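PDB 6FFL: Maltose/maltodextrin transport permease homologue from Bdellovibrio bacteriovorus HD100, which probably takes part in maltose and maltodextrin uptake as an ABC transporter subunit, represented here by its sugar-binding MalE domain with maltotriose bound. Local coordinates for residues 201-204 against 205-209; 216-219 against 220-224. All blocks are in the same frame, centred on the assembly; numbering follows the deposited sequence.

Contact 1. Residues 201-204 against 205-209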
# COMPACT_ATOMS: atom_id res chain seq x y z
N LEU A 201 -3.77 -8.48 19.33
CA LEU A 201 -3.72 -9.70 20.12
C LEU A 201 -5.10 -10.08 20.65
O LEU A 201 -5.46 -11.26 20.70
CB LEU A 201 -2.74 -9.55 21.30
CG LEU A 201 -1.25 -9.61 21.00
CD1 LEU A 201 -0.50 -9.35 22.29
CD2 LEU A 201 -0.88 -10.96 20.45
N LYS A 202 -5.89 -9.09 21.04
CA LYS A 202 -7.23 -9.38 21.55
C LYS A 202 -8.12 -9.94 20.45
O LYS A 202 -8.87 -10.90 20.67
CB LYS A 202 -7.83 -8.11 22.16
CG LYS A 202 -9.25 -8.23 22.71
CD LYS A 202 -9.64 -6.94 23.42
CE LYS A 202 -11.07 -6.98 23.96
NZ LYS A 202 -12.07 -6.93 22.86
N LEU A 203 -8.05 -9.36 19.25
CA LEU A 203 -8.82 -9.89 18.12
C LEU A 203 -8.46 -11.35 17.86
O LEU A 203 -9.34 -12.16 17.54
CB LEU A 203 -8.57 -9.06 16.87
CG LEU A 203 -9.05 -7.61 16.82
CD1 LEU A 203 -8.69 -6.97 15.49
CD2 LEU A 203 -10.54 -7.51 17.07
N ARG A 204 -7.18 -11.71 18.01
CA ARG A 204 -6.74 -13.06 17.67
C ARG A 204 -7.02 -14.05 18.79
O ARG A 204 -7.43 -15.19 18.52
CB ARG A 204 -5.24 -13.05 17.34
CG ARG A 204 -4.68 -14.38 16.82
CD ARG A 204 -3.13 -14.38 16.82
NE ARG A 204 -2.61 -14.49 18.18
CZ ARG A 204 -1.32 -14.44 18.50
NH1 ARG A 204 -0.40 -14.30 17.56
NH2 ARG A 204 -0.95 -14.55 19.77
N ASP A 205 -6.80 -13.66 20.04
CA ASP A 205 -6.72 -14.62 21.13
C ASP A 205 -7.90 -14.57 22.09
O ASP A 205 -8.20 -15.57 22.73
CB ASP A 205 -5.43 -14.40 21.94
CG ASP A 205 -4.19 -14.63 21.12
OD1 ASP A 205 -4.30 -15.34 20.09
OD2 ASP A 205 -3.12 -14.12 21.49
N GLN A 206 -8.56 -13.42 22.18
CA GLN A 206 -9.67 -13.24 23.11
C GLN A 206 -11.01 -13.27 22.38
O GLN A 206 -11.87 -14.11 22.66
CB GLN A 206 -9.46 -11.92 23.85
CG GLN A 206 -10.51 -11.56 24.88
CD GLN A 206 -10.10 -10.33 25.67
OE1 GLN A 206 -8.90 -10.06 25.85
NE2 GLN A 206 -11.08 -9.55 26.12
N ASP A 207 -11.20 -12.35 21.43
CA ASP A 207 -12.42 -12.38 20.63
C ASP A 207 -12.39 -13.53 19.63
O ASP A 207 -13.44 -14.09 19.32
CB ASP A 207 -12.62 -11.04 19.93
CG ASP A 207 -12.55 -9.87 20.89
OD1 ASP A 207 -13.20 -9.95 21.95
OD2 ASP A 207 -11.87 -8.88 20.58
N LYS A 208 -11.20 -13.88 19.14
CA LYS A 208 -11.01 -15.01 18.22
C LYS A 208 -11.83 -14.84 16.95
O LYS A 208 -12.52 -15.76 16.50
CB LYS A 208 -11.32 -16.35 18.91
CG LYS A 208 -10.67 -16.51 20.29
CD LYS A 208 -11.53 -17.42 21.16
CE LYS A 208 -10.76 -18.63 21.63
NZ LYS A 208 -9.51 -18.23 22.31
N ILE A 209 -11.74 -13.65 16.36
CA ILE A 209 -12.43 -13.36 15.11
C ILE A 209 -11.49 -13.26 13.92
O ILE A 209 -11.97 -13.13 12.78
CB ILE A 209 -13.30 -12.09 15.21
CG1 ILE A 209 -12.45 -10.83 15.32
CG2 ILE A 209 -14.23 -12.18 16.42
CD1 ILE A 209 -13.26 -9.56 15.04
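Lys202 and Asp207 pair across the C-terminal end of helix 191-205, where NZ of Lys202 meets the syn lone pair of Asp207 OD2 at 3.0 Å. The lysine chain is extended as far as CE and bends only at its last torsion (chi4 -70°), which turns the ammonium group onto the carboxylate. At the backbone the turn widens: Lys202 O accepts from both Gln206 N at 3.0 Å and Asp207 N at 2.8 Å. Lys208 then takes positive phi, closing the helix C-terminus, and Ile209 N bonds back to Leu203 O at 3.1 Å. The tightly packed side combines Leu203 CD2 against Ile209 CD1 at 4.0 Å with the buried Asp207 carboxylate. Toward solvent the Gln206 amide merely lies across the Lys202 chain, looser than the rest, and exposed Lys208 curls back so that its NZ donates to Asp205 O. Arg204 grips Asp205 side-on, Arg204 NE to Asp205 OD1 at 2.7 Å and Arg204 NH2 to Asp205 OD2 at 2.8 Å. Leu201 CD2 covers one guanidinium face. Lys212 adds a second salt bridge to Asp205 OD1. Leu203 and Asp207 rest on Ile136 of helix 132-142, Leu201 on helix 346-362, and the backbone of Ile209 bonds to Leu157 of strand 157-158.

Contact 2. Residues 216-219 against 220-224. With GLC (alpha-D-glucopyranose), chain B.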
# COMPACT_ATOMS: atom_id res chain seq x y z
N TYR A 216 -0.79 -12.41 3.71
CA TYR A 216 -1.59 -11.67 2.73
C TYR A 216 -2.40 -12.62 1.85
O TYR A 216 -3.60 -12.42 1.65
CB TYR A 216 -0.70 -10.78 1.86
CG TYR A 216 -1.53 -9.96 0.89
CD1 TYR A 216 -2.00 -8.70 1.24
CD2 TYR A 216 -1.88 -10.46 -0.37
CE1 TYR A 216 -2.78 -7.94 0.35
CE2 TYR A 216 -2.66 -9.73 -1.25
CZ TYR A 216 -3.11 -8.47 -0.88
OH TYR A 216 -3.87 -7.75 -1.77
N GLU A 217 -1.75 -13.66 1.32
CA GLU A 217 -2.46 -14.52 0.39
C GLU A 217 -3.55 -15.32 1.08
O GLU A 217 -4.58 -15.64 0.46
CB GLU A 217 -1.49 -15.47 -0.32
CG GLU A 217 -2.13 -16.26 -1.46
CD GLU A 217 -3.07 -15.41 -2.32
OE1 GLU A 217 -2.69 -14.28 -2.72
OE2 GLU A 217 -4.20 -15.87 -2.60
N THR A 218 -3.36 -15.66 2.36
CA THR A 218 -4.39 -16.39 3.09
C THR A 218 -5.64 -15.53 3.27
O THR A 218 -6.76 -16.00 3.03
CB THR A 218 -3.84 -16.85 4.44
OG1 THR A 218 -2.82 -17.84 4.22
CG2 THR A 218 -4.96 -17.44 5.30
N ALA A 219 -5.47 -14.26 3.67
CA ALA A 219 -6.62 -13.37 3.80
C ALA A 219 -7.28 -13.14 2.45
O ALA A 219 -8.52 -13.14 2.34
CB ALA A 219 -6.20 -12.04 4.42
N ASN A 220 -6.47 -12.97 1.41
CA ASN A 220 -6.96 -12.77 0.05
C ASN A 220 -7.81 -13.95 -0.41
O ASN A 220 -8.94 -13.79 -0.88
CB ASN A 220 -5.77 -12.57 -0.88
CG ASN A 220 -6.15 -12.02 -2.24
OD1 ASN A 220 -6.86 -11.03 -2.34
ND2 ASN A 220 -5.66 -12.66 -3.29
N ALA A 221 -7.27 -15.17 -0.26
CA ALA A 221 -8.01 -16.36 -0.66
C ALA A 221 -9.29 -16.54 0.15
O ALA A 221 -10.34 -16.85 -0.41
CB ALA A 221 -7.12 -17.60 -0.52
N LEU A 222 -9.21 -16.37 1.47
CA LEU A 222 -10.39 -16.58 2.30
C LEU A 222 -11.52 -15.64 1.89
O LEU A 222 -12.69 -16.05 1.86
CB LEU A 222 -10.05 -16.41 3.78
CG LEU A 222 -9.20 -17.53 4.40
CD1 LEU A 222 -8.68 -17.13 5.77
CD2 LEU A 222 -9.97 -18.85 4.48
N PHE A 223 -11.20 -14.38 1.58
CA PHE A 223 -12.23 -13.44 1.15
C PHE A 223 -12.80 -13.82 -0.22
O PHE A 223 -14.01 -13.77 -0.42
CB PHE A 223 -11.65 -12.02 1.12
CG PHE A 223 -12.70 -10.94 1.04
CD1 PHE A 223 -13.60 -10.74 2.08
CD2 PHE A 223 -12.79 -10.11 -0.08
CE1 PHE A 223 -14.58 -9.73 2.01
CE2 PHE A 223 -13.76 -9.10 -0.17
CZ PHE A 223 -14.66 -8.91 0.88
N LYS A 224 -11.94 -14.22 -1.16
CA LYS A 224 -12.42 -14.62 -2.47
C LYS A 224 -13.28 -15.87 -2.40
O LYS A 224 -14.18 -16.05 -3.23
CB LYS A 224 -11.24 -14.86 -3.42
CG LYS A 224 -10.55 -13.58 -3.87
CD LYS A 224 -9.12 -13.83 -4.29
CE LYS A 224 -9.05 -14.63 -5.58
NZ LYS A 224 -7.63 -14.84 -6.00
C1 GLC B . 0.22 -6.21 -4.25
C2 GLC B . 0.08 -4.72 -4.58
C3 GLC B . 0.89 -3.87 -3.62
C4 GLC B . 0.60 -4.24 -2.16
C5 GLC B . 0.76 -5.75 -1.95
C6 GLC B . 0.34 -6.16 -0.54
O1 GLC B . 1.55 -6.64 -4.54
O2 GLC B . 0.56 -4.46 -5.90
O3 GLC B . 0.61 -2.48 -3.88
O4 GLC B . 1.52 -3.49 -1.33
O5 GLC B . -0.07 -6.47 -2.86
O6 GLC B . 0.64 -7.55 -0.32
O HOH W 1 -5.33 -9.11 -3.37
O HOH W 2 -6.03 -16.32 -4.29
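The Tyr216 ring carries the glucose O6 over one face, CD1 to O6 being 3.3 Å and the oxygen offset toward the rim, while CB of Asn220, one turn along, approaches the ring obliquely. Tyr216 opens helix 216-224, which brings it to the maltotriose pocket of a periplasmic-binding-protein fold. With CG anti to the backbone N (chi1 -177°), the ring reaches out beside Asn220, and a water links the two: it lies 2.6 Å from Tyr216 OH and donates to Asn220 OD1 at 2.7 Å. Trp236 NE1 and Asn233 ND2 also bond to that hydroxyl, so several polar partners fix the ring's outer end. The Glu217 carboxylate stands nearly perpendicular to the Asn220 amide, planes 87° apart, and the amide gives it a weak bond, ND2 to OE1 at 3.4 Å. On another side of the helix, Thr218 CG2 and Leu222 CD1 lie alongside each other at 3.8 Å. Ala219 and Phe223 face Leu231 of strand 228-234, and the Phe223 ring meets Tyr241 edge-to-face. Two turns are spanned by a second water, which donates to Glu217 OE2 at 2.5 Å and accepts from Lys224 NZ at 2.8 Å.

Contact 1 precedes contact 2 along the chain: one closes helix 191-205, the other is helix 216-224 itself, and the loop between the two helices joins them. Their centres are about 19 Å apart and their nearest atoms about 9 Å, so they do not touch. Both nevertheless reach strand 157-158 of the four-stranded mixed sheet, contact 1 through a backbone bond and contact 2 through apolar side chains. Contact 1 lies farther out, its centre about 25 Å from the centre of the chain, against about 16 Å for that of contact 2. The chain thus runs inward from a peripheral helix end to the helix that places a tyrosine beside the sugar.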